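Local coordinates for protein adhesin LabA (Helicobacter pylori, PDB 6GMM) that probably helps the bacterium attach to the gastric mucosa as an outer-surface lectin described as LacdiNAc-specific, at residues I199-G213 against G232-Q246. Residues are numbered along the deposited sequence; the frame is centred on the assembly and turned at random.
Sequences ITTLNSACPWINNGG and GSACGIFKNEISAIQ
Cys206 and Cys235 form a disulfide where helix 188-205 ends and the short helix 234-237 begins; at 2.7 Å from Cys206 SG to Cys235 SG the bond is modelled longer than a normal disulfide. Cys206 leaves the helix with positive phi, and with SG anti to its backbone N (chi1 179°) it turns its sulfur toward that of Cys235. Beyond the disulfide the two segments share a single beta bridge, Trp208 with Ser233: Ala234 N donates to Pro207 O (2.9 Å) nearly in line with the carbonyl, and Ile209 N donates to Gly232 O at 3.2 Å. Over one face of the Trp208 indole lies the Gly232 backbone, its C 3.5 Å from Trp208 CZ3, and Gly212 CA sits toward the rim of that face. Ile209, itself buried, reaches the Ala234 methyl with CD1, while Ile209 CG1 meets Ile237 CD1 at 3.8 Å. Toward the other end, Ile199 and Ile242 lie alongside each other, head to tail, CG2 to CG2 at 3.6 Å. The bent chain of Gln246 lays its amide carbon against Ile199 CG2, and Ile245 lies roughly perpendicular to Ile199, its CG2 against Ile199 CD1. One water joins helix 188-205 to helix 234-237, donating to Asn203 OD1 (2.7 Å) and to Cys235 O. Ser233 N-caps helix 234-237, its OG accepting weakly from Gly236 N and also hydrogen-bonding Asp231. Behind this layer, helix 57-76 packs against Leu202 and Ile209 through Leu72 and Met76 respectively. Helix segments 199-205 and 239-246 run roughly antiparallel, at 147°, and the contact is a disulfide-closed loop between two helices of the SabA-type adhesion domain.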
loop_
_atom_site.group_PDB
_atom_site.type_symbol
_atom_site.label_atom_id
_atom_site.label_comp_id
_atom_site.label_asym_id
_atom_site.label_seq_id
_atom_site.Cartn_x
_atom_site.Cartn_y
_atom_site.Cartn_z
ATOM N N ILE A 199 -10.848 -14.776 -3.491
ATOM C CA ILE A 199 -9.577 -15.361 -3.913
ATOM C C ILE A 199 -9.198 -16.568 -3.064
ATOM O O ILE A 199 -8.840 -17.604 -3.631
ATOM C CB ILE A 199 -8.438 -14.287 -3.990
ATOM C CG1 ILE A 199 -8.927 -12.959 -4.644
ATOM C CG2 ILE A 199 -7.196 -14.828 -4.718
ATOM C CD1 ILE A 199 -9.236 -12.994 -6.200
ATOM N N THR A 200 -9.290 -16.455 -1.720
ATOM C CA THR A 200 -8.958 -17.586 -0.839
ATOM C C THR A 200 -9.859 -18.789 -1.151
ATOM O O THR A 200 -9.310 -19.875 -1.379
ATOM C CB THR A 200 -8.938 -17.179 0.638
ATOM O OG1 THR A 200 -8.095 -16.024 0.756
ATOM C CG2 THR A 200 -8.393 -18.276 1.533
ATOM N N THR A 201 -11.227 -18.576 -1.244
ATOM C CA THR A 201 -12.171 -19.673 -1.546
ATOM C C THR A 201 -11.888 -20.261 -2.933
ATOM O O THR A 201 -11.840 -21.486 -3.061
ATOM C CB THR A 201 -13.646 -19.270 -1.333
ATOM O OG1 THR A 201 -13.780 -18.519 -0.113
ATOM C CG2 THR A 201 -14.544 -20.459 -1.248
ATOM N N LEU A 202 -11.646 -19.393 -3.949
ATOM C CA LEU A 202 -11.327 -19.819 -5.318
ATOM C C LEU A 202 -10.086 -20.695 -5.334
ATOM O O LEU A 202 -10.083 -21.756 -5.946
ATOM C CB LEU A 202 -11.040 -18.594 -6.203
ATOM C CG LEU A 202 -11.692 -18.479 -7.590
ATOM C CD1 LEU A 202 -10.922 -17.505 -8.464
ATOM C CD2 LEU A 202 -11.851 -19.837 -8.323
ATOM N N ASN A 203 -9.034 -20.240 -4.658
ATOM C CA ASN A 203 -7.741 -20.900 -4.629
ATOM C C ASN A 203 -7.768 -22.256 -3.956
ATOM O O ASN A 203 -7.221 -23.200 -4.536
ATOM C CB ASN A 203 -6.689 -19.981 -4.012
ATOM C CG ASN A 203 -5.283 -20.503 -4.128
ATOM O OD1 ASN A 203 -4.752 -20.742 -5.228
ATOM N ND2 ASN A 203 -4.660 -20.701 -2.982
ATOM N N SER A 204 -8.387 -22.366 -2.749
ATOM C CA SER A 204 -8.459 -23.640 -2.001
ATOM C C SER A 204 -9.442 -24.659 -2.615
ATOM O O SER A 204 -9.108 -25.853 -2.710
ATOM C CB SER A 204 -8.752 -23.405 -0.519
ATOM O OG SER A 204 -9.902 -22.598 -0.323
ATOM N N ALA A 205 -10.645 -24.195 -3.054
ATOM C CA ALA A 205 -11.609 -25.074 -3.700
ATOM C C ALA A 205 -11.000 -25.558 -5.023
ATOM O O ALA A 205 -11.171 -26.720 -5.385
ATOM C CB ALA A 205 -12.913 -24.335 -3.953
ATOM N N CYS A 206 -10.197 -24.689 -5.680
ATOM C CA CYS A 206 -9.487 -24.975 -6.932
ATOM C C CYS A 206 -10.337 -25.834 -7.912
ATOM O O CYS A 206 -9.909 -26.931 -8.280
ATOM C CB CYS A 206 -8.146 -25.635 -6.633
ATOM S SG CYS A 206 -7.196 -26.056 -8.115
ATOM N N PRO A 207 -11.541 -25.381 -8.331
ATOM C CA PRO A 207 -12.366 -26.214 -9.227
ATOM C C PRO A 207 -11.728 -26.369 -10.609
ATOM O O PRO A 207 -10.759 -25.670 -10.903
ATOM C CB PRO A 207 -13.676 -25.423 -9.300
ATOM C CG PRO A 207 -13.235 -24.001 -9.106
ATOM C CD PRO A 207 -12.229 -24.113 -8.014
ATOM N N TRP A 208 -12.253 -27.267 -11.441
ATOM C CA TRP A 208 -11.746 -27.484 -12.791
ATOM C C TRP A 208 -12.275 -26.389 -13.700
ATOM O O TRP A 208 -13.279 -25.769 -13.383
ATOM C CB TRP A 208 -12.180 -28.867 -13.288
ATOM C CG TRP A 208 -11.689 -29.284 -14.643
ATOM C CD1 TRP A 208 -12.445 -29.445 -15.767
ATOM C CD2 TRP A 208 -10.371 -29.741 -14.977
ATOM N NE1 TRP A 208 -11.682 -29.977 -16.785
ATOM C CE2 TRP A 208 -10.402 -30.164 -16.328
ATOM C CE3 TRP A 208 -9.163 -29.838 -14.267
ATOM C CZ2 TRP A 208 -9.255 -30.633 -16.996
ATOM C CZ3 TRP A 208 -8.038 -30.337 -14.919
ATOM C CH2 TRP A 208 -8.087 -30.716 -16.271
ATOM N N ILE A 209 -11.565 -26.104 -14.787
ATOM C CA ILE A 209 -11.990 -25.118 -15.781
ATOM C C ILE A 209 -12.408 -25.947 -16.985
ATOM O O ILE A 209 -11.674 -26.875 -17.343
ATOM C CB ILE A 209 -10.859 -24.081 -16.111
ATOM C CG1 ILE A 209 -10.441 -23.207 -14.861
ATOM C CG2 ILE A 209 -11.226 -23.189 -17.309
ATOM C CD1 ILE A 209 -11.570 -22.325 -14.199
ATOM N N ASN A 210 -13.576 -25.636 -17.594
ATOM C CA ASN A 210 -14.129 -26.369 -18.752
ATOM C C ASN A 210 -13.066 -26.548 -19.836
ATOM O O ASN A 210 -12.401 -25.573 -20.215
ATOM C CB ASN A 210 -15.413 -25.692 -19.329
ATOM C CG ASN A 210 -16.585 -25.546 -18.365
ATOM O OD1 ASN A 210 -17.435 -24.634 -18.498
ATOM N ND2 ASN A 210 -16.673 -26.436 -17.378
ATOM N N ASN A 211 -12.851 -27.813 -20.269
ATOM C CA ASN A 211 -11.833 -28.179 -21.275
ATOM C C ASN A 211 -10.389 -27.830 -20.822
ATOM O O ASN A 211 -9.504 -27.604 -21.656
ATOM C CB ASN A 211 -12.164 -27.578 -22.660
ATOM C CG ASN A 211 -13.564 -27.889 -23.121
ATOM O OD1 ASN A 211 -13.928 -29.047 -23.342
ATOM N ND2 ASN A 211 -14.389 -26.862 -23.258
ATOM N N GLY A 212 -10.172 -27.812 -19.503
ATOM C CA GLY A 212 -8.879 -27.515 -18.897
ATOM C C GLY A 212 -8.361 -26.148 -19.281
ATOM O O GLY A 212 -7.149 -25.960 -19.426
ATOM N N GLY A 213 -9.297 -25.219 -19.491
ATOM C CA GLY A 213 -9.022 -23.844 -19.886
ATOM C C GLY A 213 -8.802 -23.597 -21.366
ATOM O O GLY A 213 -8.654 -22.438 -21.749
ATOM N N GLY A 232 -5.103 -27.832 -15.819
ATOM C CA GLY A 232 -6.454 -27.389 -16.149
ATOM C C GLY A 232 -7.333 -26.871 -15.031
ATOM O O GLY A 232 -8.468 -26.476 -15.299
ATOM N N SER A 233 -6.838 -26.845 -13.784
ATOM C CA SER A 233 -7.617 -26.350 -12.643
ATOM C C SER A 233 -7.524 -24.827 -12.525
ATOM O O SER A 233 -6.614 -24.248 -13.117
ATOM C CB SER A 233 -7.134 -27.005 -11.356
ATOM O OG SER A 233 -5.888 -26.476 -10.930
ATOM N N ALA A 234 -8.442 -24.186 -11.754
ATOM C CA ALA A 234 -8.456 -22.724 -11.520
ATOM C C ALA A 234 -7.178 -22.217 -10.848
ATOM O O ALA A 234 -6.599 -21.203 -11.281
ATOM C CB ALA A 234 -9.672 -22.318 -10.685
ATOM N N CYS A 235 -6.727 -22.915 -9.789
ATOM C CA CYS A 235 -5.518 -22.495 -9.076
ATOM C C CYS A 235 -4.215 -22.814 -9.862
ATOM O O CYS A 235 -3.155 -22.271 -9.552
ATOM C CB CYS A 235 -5.492 -23.045 -7.653
ATOM S SG CYS A 235 -4.860 -24.737 -7.518
ATOM N N GLY A 236 -4.321 -23.646 -10.891
ATOM C CA GLY A 236 -3.210 -23.956 -11.784
ATOM C C GLY A 236 -3.092 -22.906 -12.869
ATOM O O GLY A 236 -2.090 -22.203 -12.945
ATOM N N ILE A 237 -4.146 -22.758 -13.687
ATOM C CA ILE A 237 -4.231 -21.760 -14.762
ATOM C C ILE A 237 -3.952 -20.314 -14.253
ATOM O O ILE A 237 -3.210 -19.576 -14.897
ATOM C CB ILE A 237 -5.604 -21.871 -15.497
ATOM C CG1 ILE A 237 -5.690 -23.186 -16.279
ATOM C CG2 ILE A 237 -5.848 -20.699 -16.457
ATOM C CD1 ILE A 237 -7.128 -23.659 -16.570
ATOM N N PHE A 238 -4.569 -19.931 -13.120
ATOM C CA PHE A 238 -4.481 -18.571 -12.566
ATOM C C PHE A 238 -3.529 -18.377 -11.364
ATOM O O PHE A 238 -3.618 -17.351 -10.693
ATOM C CB PHE A 238 -5.893 -18.075 -12.210
ATOM C CG PHE A 238 -6.807 -17.986 -13.401
ATOM C CD1 PHE A 238 -6.756 -16.892 -14.255
ATOM C CD2 PHE A 238 -7.691 -19.015 -13.694
ATOM C CE1 PHE A 238 -7.594 -16.815 -15.371
ATOM C CE2 PHE A 238 -8.532 -18.945 -14.816
ATOM C CZ PHE A 238 -8.474 -17.846 -15.648
ATOM N N LYS A 239 -2.572 -19.299 -11.153
ATOM C CA LYS A 239 -1.541 -19.268 -10.096
ATOM C C LYS A 239 -0.892 -17.874 -9.909
ATOM O O LYS A 239 -0.832 -17.351 -8.781
ATOM C CB LYS A 239 -0.461 -20.301 -10.442
ATOM C CG LYS A 239 0.205 -20.975 -9.261
ATOM C CD LYS A 239 1.096 -22.114 -9.778
ATOM C CE LYS A 239 1.903 -22.800 -8.703
ATOM N NZ LYS A 239 2.920 -23.720 -9.289
ATOM N N ASN A 240 -0.426 -17.269 -11.020
ATOM C CA ASN A 240 0.228 -15.953 -11.011
ATOM C C ASN A 240 -0.752 -14.850 -10.610
ATOM O O ASN A 240 -0.448 -14.082 -9.715
ATOM C CB ASN A 240 0.850 -15.672 -12.381
ATOM C CG ASN A 240 1.456 -14.307 -12.531
ATOM O OD1 ASN A 240 2.622 -14.100 -12.213
ATOM N ND2 ASN A 240 0.679 -13.349 -13.022
ATOM N N GLU A 241 -1.934 -14.811 -11.243
ATOM C CA GLU A 241 -2.978 -13.813 -11.019
ATOM C C GLU A 241 -3.566 -13.890 -9.625
ATOM O O GLU A 241 -3.737 -12.856 -8.997
ATOM C CB GLU A 241 -4.053 -13.864 -12.101
ATOM C CG GLU A 241 -3.534 -13.502 -13.486
ATOM C CD GLU A 241 -2.549 -14.472 -14.123
ATOM O OE1 GLU A 241 -2.646 -15.695 -13.865
ATOM O OE2 GLU A 241 -1.655 -13.998 -14.859
ATOM N N ILE A 242 -3.816 -15.105 -9.112
ATOM C CA ILE A 242 -4.285 -15.306 -7.728
ATOM C C ILE A 242 -3.191 -14.764 -6.770
ATOM O O ILE A 242 -3.500 -14.011 -5.852
ATOM C CB ILE A 242 -4.574 -16.812 -7.474
ATOM C CG1 ILE A 242 -5.821 -17.293 -8.269
ATOM C CG2 ILE A 242 -4.677 -17.145 -5.976
ATOM C CD1 ILE A 242 -5.856 -18.797 -8.491
ATOM N N SER A 243 -1.921 -15.132 -7.012
ATOM C CA SER A 243 -0.830 -14.704 -6.148
ATOM C C SER A 243 -0.721 -13.170 -6.081
ATOM O O SER A 243 -0.722 -12.612 -4.972
ATOM C CB SER A 243 0.491 -15.351 -6.552
ATOM O OG SER A 243 1.516 -15.011 -5.628
ATOM N N ALA A 244 -0.718 -12.501 -7.267
ATOM C CA ALA A 244 -0.628 -11.042 -7.372
ATOM C C ALA A 244 -1.776 -10.382 -6.641
ATOM O O ALA A 244 -1.570 -9.386 -5.968
ATOM C CB ALA A 244 -0.648 -10.625 -8.829
ATOM N N ILE A 245 -2.972 -10.951 -6.734
ATOM C CA ILE A 245 -4.139 -10.337 -6.113
ATOM C C ILE A 245 -4.110 -10.497 -4.602
ATOM O O ILE A 245 -4.467 -9.556 -3.891
ATOM C CB ILE A 245 -5.466 -10.819 -6.764
ATOM C CG1 ILE A 245 -5.496 -10.446 -8.285
ATOM C CG2 ILE A 245 -6.657 -10.206 -6.012
ATOM C CD1 ILE A 245 -6.734 -11.034 -9.112
ATOM N N GLN A 246 -3.679 -11.672 -4.112
ATOM C CA GLN A 246 -3.559 -11.941 -2.669
ATOM C C GLN A 246 -2.641 -10.954 -1.999
ATOM O O GLN A 246 -2.998 -10.419 -0.945
ATOM C CB GLN A 246 -3.073 -13.375 -2.405
ATOM C CG GLN A 246 -4.145 -14.433 -2.752
ATOM C CD GLN A 246 -5.192 -14.631 -1.675
ATOM O OE1 GLN A 246 -5.367 -15.758 -1.184
ATOM N NE2 GLN A 246 -5.986 -13.572 -1.347
HETATM O O HOH W 1 -2.818 -21.001 -7.135
#